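Local coordinates for protein fructokinase (Vibrio cholerae serotype O1, PDB 5EYN) that transfers the terminal phosphate of ATP to fructose, acting as a fructokinase of the PfkB carbohydrate kinase family, at residues T262-A267 with L301-K306; V103-H108 with P258-G263. One frame throughout, in Å; residues are numbered along the deposited sequence.

Interaction 1 of 2, residues T262-A267 with L301-K306; sequences TGAGDA and LATTQK. With NA (sodium ion), chain F; ADP (adenosine-5'-diphosphate), chain E; BEF (beryllium trifluoride ion), chain D; FRU (beta-D-fructofuranose), chain B.
Two methyl groups meet head-on where the start of helix 264-278 faces segment 301-306: Ala267 CB lies 3.4 Å from Ala302 CB, tighter than usual van der Waals contact. Beside this pair, Thr303 CG2 covers Ala264 CB at 3.9 Å. A chi1 of 69° sets Thr303 OG1 between the backbone N and the carbonyl carbon, which leaves CG2 anti to the carbonyl carbon and against Ala264, while OG1 is tied by a hydrogen bond to Ala300 O of helix 285-302. No direct hydrogen bond crosses the contact; a polar link runs through a sodium-bound water. Ala302 O and Gln305 O bind the metal, Gln305 O at 2.2 Å, together with Gly307 O and two waters, one of which donates to Thr262 O at 2.9 Å.

Asp266, two residues further along the helix start than Ala264, turns to the ligands. Its CB, CG and OD1 all lie near F2 of the beryllium trifluoride, whose place is doubtful. With CG beside the backbone N (chi1 -57°), the carboxylate turns to the fructose, and CG is 3.3 Å from O6 of the sugar. At the tip the two oxygens diverge in role: OD1 accepts from Asn174 ND2, whereas OD2 accepts from Asn49 ND2 and stands only 2.5 Å from fructose O6, probably a hydrogen bond from the sugar hydroxyl, though its one proton has another acceptor within reach. The amides thus fix the carboxylate's rotation against the sugar.

Upstream, Gly263 occupies the N-cap position with a positive phi, and its carbonyl receives Ala267 N at 3.0 Å. Its own N-H reaches F1 of the beryllium trifluoride at 2.7 Å, along a bent path of 134°. Backbone amides gathered at a helix start around a phosphate mimic form the anion hole characteristic of the GAGD motif in the ribokinase-like PfkB fold.

Interaction 2 of 2, residues V103-H108 with P258-G263; sequences VDLDEH and PIDTTG. With ADP (adenosine-5'-diphosphate), chain E; BEF (beryllium trifluoride ion), chain D; FRU (beta-D-fructofuranose), chain B.
His108 and Thr261 cross at about a right angle, with His108 CD2 3.3 Å from Thr261 OG1, where the loop after strand 99-103 of the smaller sheet, the lid in PfkB kinases, meets the Asx turn of Asp260 ahead of the anion hole. CG of His108 lies anti to the backbone N (chi1 170°), extending the ring to the nucleotide. There NE2 donates to ADP O1A at 3.0 Å, nearly straight at 173°, with the oxygen near the ring plane at its edge.

Further along, Leu105 CD2 rests 3.7 Å from Asp260 OD1, and Val103 CG1 touches Thr262 OG1 at 3.9 Å. Asp260 OD1 is gripped twice: Thr262 OG1 donates to its syn lone pair at 2.7 Å, and Thr262 N at 3.0 Å comes from well above the carboxylate plane. OD2 takes Gly307 N, so both carboxylate oxygens help set the loop's course.

On the lid side, a type I turn from Asp104 to Glu107 carries its own Asx turn, Asp106 N to Asp104 OD2. A water joins the two loops, donating to Glu107 O at 2.8 Å and hydrogen-bonded to Thr261 OG1 at 2.9 Å.

Overall arrangement
Interactions 1 and 2 share Thr262 and Gly263, and their centres are 9 Å apart. Direct contacts join them as well: Thr303 O of interaction 1 probably accepts hydrogen bonds from Ile259 N at 2.9 Å and Asp260 N at 3.0 Å in interaction 2, while Lys306 CA packs 3.3 Å from Asp260 OD2. Segment 258-263 is therefore held between the sodium-binding loop and the lid loop 103-108 before it enters helix 264-278. Both interactions touch ADP, beryllium trifluoride and fructose. Interaction 1 supplies the helix start and Asp266 near the beryllium trifluoride and fructose, interaction 2 the histidine that holds the alpha phosphate.

Interaction 1 of 2, residues T262-A267 with L301-K306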
loop_
_atom_site.group_PDB
_atom_site.type_symbol
_atom_site.label_atom_id
_atom_site.label_comp_id
_atom_site.label_asym_id
_atom_site.label_seq_id
_atom_site.Cartn_x
_atom_site.Cartn_y
_atom_site.Cartn_z
ATOM N N THR A 262 5.503 -4.706 17.834
ATOM C CA THR A 262 5.001 -5.339 16.608
ATOM C C THR A 262 5.527 -6.758 16.502
ATOM O O THR A 262 6.739 -6.977 16.499
ATOM C CB THR A 262 5.467 -4.573 15.354
ATOM O OG1 THR A 262 4.999 -3.221 15.395
ATOM C CG2 THR A 262 4.936 -5.206 14.078
ATOM N N GLY A 263 4.625 -7.722 16.389
ATOM C CA GLY A 263 5.057 -9.089 16.226
ATOM C C GLY A 263 5.622 -9.810 17.452
ATOM O O GLY A 263 6.102 -10.930 17.300
ATOM N N ALA A 264 5.597 -9.196 18.640
ATOM C CA ALA A 264 6.062 -9.887 19.846
ATOM C C ALA A 264 5.326 -11.217 20.031
ATOM O O ALA A 264 5.886 -12.232 20.435
ATOM C CB ALA A 264 5.874 -9.024 21.079
ATOM N N GLY A 265 4.053 -11.238 19.678
ATOM C CA GLY A 265 3.234 -12.429 19.839
ATOM C C GLY A 265 3.690 -13.509 18.881
ATOM O O GLY A 265 3.591 -14.686 19.201
ATOM N N ASP A 266 4.178 -13.115 17.709
ATOM C CA ASP A 266 4.642 -14.080 16.713
ATOM C C ASP A 266 5.988 -14.661 17.124
ATOM O O ASP A 266 6.260 -15.838 16.898
ATOM C CB ASP A 266 4.747 -13.441 15.339
ATOM C CG ASP A 266 3.446 -12.839 14.876
ATOM O OD1 ASP A 266 2.368 -13.398 15.232
ATOM O OD2 ASP A 266 3.518 -11.817 14.154
ATOM N N ALA A 267 6.830 -13.835 17.742
ATOM C CA ALA A 267 8.109 -14.304 18.271
ATOM C C ALA A 267 7.851 -15.361 19.345
ATOM O O ALA A 267 8.514 -16.392 19.424
ATOM C CB ALA A 267 8.876 -13.132 18.872
ATOM N N LEU A 301 12.519 -10.411 23.819
ATOM C CA LEU A 301 13.621 -9.945 22.993
ATOM C C LEU A 301 13.149 -9.345 21.681
ATOM O O LEU A 301 13.756 -8.413 21.189
ATOM C CB LEU A 301 14.644 -11.043 22.723
ATOM C CG LEU A 301 15.504 -11.434 23.917
ATOM C CD1 LEU A 301 16.266 -12.692 23.602
ATOM C CD2 LEU A 301 16.453 -10.309 24.261
ATOM N N ALA A 302 12.053 -9.838 21.123
ATOM C CA ALA A 302 11.563 -9.313 19.860
ATOM C C ALA A 302 11.227 -7.844 19.931
ATOM O O ALA A 302 11.262 -7.154 18.923
ATOM C CB ALA A 302 10.323 -10.093 19.420
ATOM N N THR A 303 10.913 -7.363 21.128
ATOM C CA THR A 303 10.475 -5.980 21.285
ATOM C C THR A 303 11.635 -4.977 21.298
ATOM O O THR A 303 11.387 -3.778 21.340
ATOM C CB THR A 303 9.706 -5.738 22.604
ATOM O OG1 THR A 303 10.600 -5.843 23.730
ATOM C CG2 THR A 303 8.511 -6.680 22.736
ATOM N N THR A 304 12.879 -5.452 21.265
ATOM C CA THR A 304 14.031 -4.575 21.473
ATOM C C THR A 304 14.412 -3.776 20.235
ATOM O O THR A 304 15.191 -2.831 20.335
ATOM C CB THR A 304 15.241 -5.380 21.941
ATOM O OG1 THR A 304 15.558 -6.405 20.991
ATOM C CG2 THR A 304 15.003 -5.991 23.314
ATOM N N GLN A 305 13.862 -4.109 19.073
ATOM C CA GLN A 305 14.099 -3.341 17.860
ATOM C C GLN A 305 12.810 -3.232 17.033
ATOM O O GLN A 305 11.917 -4.099 17.099
ATOM C CB GLN A 305 15.161 -3.981 16.984
ATOM C CG GLN A 305 16.565 -3.936 17.572
ATOM C CD GLN A 305 17.585 -4.435 16.578
ATOM O OE1 GLN A 305 18.086 -5.539 16.694
ATOM N NE2 GLN A 305 17.875 -3.624 15.586
ATOM N N LYS A 306 12.723 -2.153 16.273
ATOM C CA LYS A 306 11.620 -1.931 15.352
ATOM C C LYS A 306 11.638 -2.990 14.268
ATOM O O LYS A 306 12.671 -3.401 13.757
ATOM C CB LYS A 306 11.736 -0.547 14.720
ATOM C CG LYS A 306 11.352 0.578 15.658
ATOM C CD LYS A 306 11.404 1.946 14.976
ATOM C CE LYS A 306 11.035 3.051 15.925
ATOM N NZ LYS A 306 10.983 4.351 15.220
HETATM NA NA NA F . 10.985 -6.076 16.662
HETATM P PB ADP E . 2.346 -8.790 19.952
HETATM O O1B ADP E . 3.173 -9.286 18.795
HETATM O O2B ADP E . 0.872 -8.928 19.647
HETATM O O3B ADP E . 2.683 -7.340 20.194
HETATM P PA ADP E . 2.337 -9.210 22.706
HETATM O O1A ADP E . 2.826 -7.773 22.782
HETATM O O2A ADP E . 0.829 -9.172 22.804
HETATM O O3A ADP E . 2.714 -9.654 21.238
HETATM O "O5'" ADP E . 2.883 -10.121 23.906
HETATM C "C5'" ADP E . 3.209 -11.452 23.710
HETATM C "C4'" ADP E . 4.365 -11.972 24.531
HETATM O "O4'" ADP E . 5.492 -11.141 24.361
HETATM C "C3'" ADP E . 4.128 -12.089 25.995
HETATM O "O3'" ADP E . 3.490 -13.289 26.312
HETATM C "C2'" ADP E . 5.506 -12.050 26.518
HETATM O "O2'" ADP E . 6.179 -13.241 26.361
HETATM C "C1'" ADP E . 6.129 -11.070 25.606
HETATM N N9 ADP E . 6.066 -9.711 26.064
HETATM C C8 ADP E . 5.261 -8.726 25.625
HETATM N N7 ADP E . 5.523 -7.601 26.274
HETATM C C5 ADP E . 6.504 -7.828 27.148
HETATM C C6 ADP E . 7.197 -7.064 28.073
HETATM N N6 ADP E . 6.889 -5.683 28.270
HETATM N N1 ADP E . 8.154 -7.635 28.799
HETATM C C2 ADP E . 8.495 -8.929 28.663
HETATM N N3 ADP E . 7.844 -9.712 27.771
HETATM C C4 ADP E . 6.868 -9.180 27.022
HETATM BE BE BEF D . 1.732 -9.479 17.691
HETATM F F1 BEF D . 2.172 -8.005 17.592
HETATM F F2 BEF D . 2.677 -10.462 16.936
HETATM F F3 BEF D . 0.419 -9.711 16.972
HETATM C C1 FRU B . -0.589 -9.068 9.934
HETATM C C2 FRU B . 0.276 -8.251 10.884
HETATM C C3 FRU B . 1.568 -7.689 10.328
HETATM C C4 FRU B . 2.549 -7.800 11.447
HETATM C C5 FRU B . 2.019 -8.971 12.198
HETATM C C6 FRU B . 2.258 -8.914 13.687
HETATM O O1 FRU B . 0.038 -10.261 9.578
HETATM O O2 FRU B . -0.521 -7.198 11.335
HETATM O O3 FRU B . 1.314 -6.396 9.865
HETATM O O4 FRU B . 3.849 -8.054 11.034
HETATM O O5 FRU B . 0.629 -9.083 11.945
HETATM O O6 FRU B . 1.716 -10.036 14.340
HETATM O O HOH W 1 9.169 -5.558 17.281
HETATM O O HOH W 2 11.865 -8.250 16.407
#

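Interaction 2 of 2, residues V103-H108 with P258-G263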
loop_
_atom_site.group_PDB
_atom_site.type_symbol
_atom_site.label_atom_id
_atom_site.label_comp_id
_atom_site.label_asym_id
_atom_site.label_seq_id
_atom_site.Cartn_x
_atom_site.Cartn_y
_atom_site.Cartn_z
ATOM N N VAL A 103 2.041 1.003 10.217
ATOM C CA VAL A 103 2.038 0.844 11.671
ATOM C C VAL A 103 2.002 2.189 12.406
ATOM O O VAL A 103 2.726 3.116 12.044
ATOM C CB VAL A 103 3.279 0.052 12.124
ATOM C CG1 VAL A 103 3.295 -0.153 13.634
ATOM C CG2 VAL A 103 3.364 -1.291 11.399
ATOM N N ASP A 104 1.165 2.277 13.439
ATOM C CA ASP A 104 1.134 3.423 14.364
ATOM C C ASP A 104 1.722 2.969 15.697
ATOM O O ASP A 104 1.121 2.163 16.405
ATOM C CB ASP A 104 -0.318 3.878 14.552
ATOM C CG ASP A 104 -0.456 5.102 15.446
ATOM O OD1 ASP A 104 -1.592 5.618 15.563
ATOM O OD2 ASP A 104 0.550 5.555 16.020
ATOM N N LEU A 105 2.908 3.470 16.030
ATOM C CA LEU A 105 3.609 3.051 17.233
ATOM C C LEU A 105 2.997 3.589 18.536
ATOM O O LEU A 105 3.384 3.172 19.617
ATOM C CB LEU A 105 5.064 3.484 17.135
ATOM C CG LEU A 105 5.842 2.869 15.977
ATOM C CD1 LEU A 105 7.175 3.590 15.802
ATOM C CD2 LEU A 105 6.052 1.383 16.233
ATOM N N ASP A 106 2.010 4.472 18.439
ATOM C CA ASP A 106 1.317 4.921 19.641
ATOM C C ASP A 106 0.241 3.924 20.085
ATOM O O ASP A 106 -0.315 4.054 21.175
ATOM C CB ASP A 106 0.712 6.311 19.433
ATOM C CG ASP A 106 1.762 7.405 19.432
ATOM O OD1 ASP A 106 2.906 7.140 19.860
ATOM O OD2 ASP A 106 1.447 8.530 19.006
ATOM N N GLU A 107 -0.034 2.925 19.245
ATOM C CA GLU A 107 -1.027 1.896 19.556
ATOM C C GLU A 107 -0.338 0.545 19.674
ATOM O O GLU A 107 0.851 0.420 19.372
ATOM C CB GLU A 107 -2.107 1.827 18.470
ATOM C CG GLU A 107 -2.869 3.122 18.236
ATOM C CD GLU A 107 -3.819 3.467 19.364
ATOM O OE1 GLU A 107 -4.215 2.559 20.127
ATOM O OE2 GLU A 107 -4.171 4.656 19.487
ATOM N N HIS A 108 -1.087 -0.466 20.110
ATOM C CA HIS A 108 -0.559 -1.822 20.235
ATOM C C HIS A 108 -1.407 -2.809 19.451
ATOM O O HIS A 108 -2.635 -2.700 19.413
ATOM C CB HIS A 108 -0.523 -2.274 21.699
ATOM C CG HIS A 108 -0.222 -3.734 21.861
ATOM N ND1 HIS A 108 -1.188 -4.715 21.747
ATOM C CD2 HIS A 108 0.940 -4.382 22.108
ATOM C CE1 HIS A 108 -0.632 -5.900 21.923
ATOM N NE2 HIS A 108 0.659 -5.727 22.143
ATOM N N PRO A 258 9.393 -2.339 26.115
ATOM C CA PRO A 258 9.414 -2.549 24.671
ATOM C C PRO A 258 9.760 -1.296 23.901
ATOM O O PRO A 258 9.307 -0.199 24.228
ATOM C CB PRO A 258 7.980 -2.985 24.360
ATOM C CG PRO A 258 7.181 -2.486 25.494
ATOM C CD PRO A 258 8.055 -2.551 26.683
ATOM N N ILE A 259 10.540 -1.491 22.853
ATOM C CA ILE A 259 10.804 -0.445 21.893
ATOM C C ILE A 259 9.780 -0.530 20.762
ATOM O O ILE A 259 9.271 0.478 20.300
ATOM C CB ILE A 259 12.246 -0.564 21.387
ATOM C CG1 ILE A 259 13.196 -0.078 22.499
ATOM C CG2 ILE A 259 12.432 0.218 20.092
ATOM C CD1 ILE A 259 14.595 -0.511 22.341
ATOM N N ASP A 260 9.459 -1.751 20.338
ATOM C CA ASP A 260 8.419 -1.982 19.327
ATOM C C ASP A 260 7.761 -3.314 19.637
ATOM O O ASP A 260 8.416 -4.361 19.624
ATOM C CB ASP A 260 9.024 -1.988 17.925
ATOM C CG ASP A 260 8.004 -2.237 16.838
ATOM O OD1 ASP A 260 6.793 -2.145 17.126
ATOM O OD2 ASP A 260 8.415 -2.514 15.691
ATOM N N THR A 261 6.474 -3.282 19.954
ATOM C CA THR A 261 5.778 -4.520 20.266
ATOM C C THR A 261 5.322 -5.276 19.024
ATOM O O THR A 261 4.779 -6.367 19.155
ATOM C CB THR A 261 4.539 -4.272 21.151
ATOM O OG1 THR A 261 3.667 -3.336 20.507
ATOM C CG2 THR A 261 4.967 -3.735 22.506
ATOM N N THR A 262 5.503 -4.706 17.834
ATOM C CA THR A 262 5.001 -5.339 16.608
ATOM C C THR A 262 5.527 -6.758 16.502
ATOM O O THR A 262 6.739 -6.977 16.499
ATOM C CB THR A 262 5.467 -4.573 15.354
ATOM O OG1 THR A 262 4.999 -3.221 15.395
ATOM C CG2 THR A 262 4.936 -5.206 14.078
ATOM N N GLY A 263 4.625 -7.722 16.389
ATOM C CA GLY A 263 5.057 -9.089 16.226
ATOM C C GLY A 263 5.622 -9.810 17.452
ATOM O O GLY A 263 6.102 -10.930 17.300
HETATM P PB ADP E . 2.346 -8.790 19.952
HETATM O O1B ADP E . 3.173 -9.286 18.795
HETATM O O2B ADP E . 0.872 -8.928 19.647
HETATM O O3B ADP E . 2.683 -7.340 20.194
HETATM P PA ADP E . 2.337 -9.210 22.706
HETATM O O1A ADP E . 2.826 -7.773 22.782
HETATM O O2A ADP E . 0.829 -9.172 22.804
HETATM O O3A ADP E . 2.714 -9.654 21.238
HETATM O "O5'" ADP E . 2.883 -10.121 23.906
HETATM C "C5'" ADP E . 3.209 -11.452 23.710
HETATM C "C4'" ADP E . 4.365 -11.972 24.531
HETATM O "O4'" ADP E . 5.492 -11.141 24.361
HETATM C "C3'" ADP E . 4.128 -12.089 25.995
HETATM O "O3'" ADP E . 3.490 -13.289 26.312
HETATM C "C2'" ADP E . 5.506 -12.050 26.518
HETATM O "O2'" ADP E . 6.179 -13.241 26.361
HETATM C "C1'" ADP E . 6.129 -11.070 25.606
HETATM N N9 ADP E . 6.066 -9.711 26.064
HETATM C C8 ADP E . 5.261 -8.726 25.625
HETATM N N7 ADP E . 5.523 -7.601 26.274
HETATM C C5 ADP E . 6.504 -7.828 27.148
HETATM C C6 ADP E . 7.197 -7.064 28.073
HETATM N N6 ADP E . 6.889 -5.683 28.270
HETATM N N1 ADP E . 8.154 -7.635 28.799
HETATM C C2 ADP E . 8.495 -8.929 28.663
HETATM N N3 ADP E . 7.844 -9.712 27.771
HETATM C C4 ADP E . 6.868 -9.180 27.022
HETATM BE BE BEF D . 1.732 -9.479 17.691
HETATM F F1 BEF D . 2.172 -8.005 17.592
HETATM F F2 BEF D . 2.677 -10.462 16.936
HETATM F F3 BEF D . 0.419 -9.711 16.972
HETATM C C1 FRU B . -0.589 -9.068 9.934
HETATM C C2 FRU B . 0.276 -8.251 10.884
HETATM C C3 FRU B . 1.568 -7.689 10.328
HETATM C C4 FRU B . 2.549 -7.800 11.447
HETATM C C5 FRU B . 2.019 -8.971 12.198
HETATM C C6 FRU B . 2.258 -8.914 13.687
HETATM O O1 FRU B . 0.038 -10.261 9.578
HETATM O O2 FRU B . -0.521 -7.198 11.335
HETATM O O3 FRU B . 1.314 -6.396 9.865
HETATM O O4 FRU B . 3.849 -8.054 11.034
HETATM O O5 FRU B . 0.629 -9.083 11.945
HETATM O O6 FRU B . 1.716 -10.036 14.340
HETATM O O HOH W 3 2.519 -0.728 21.242
#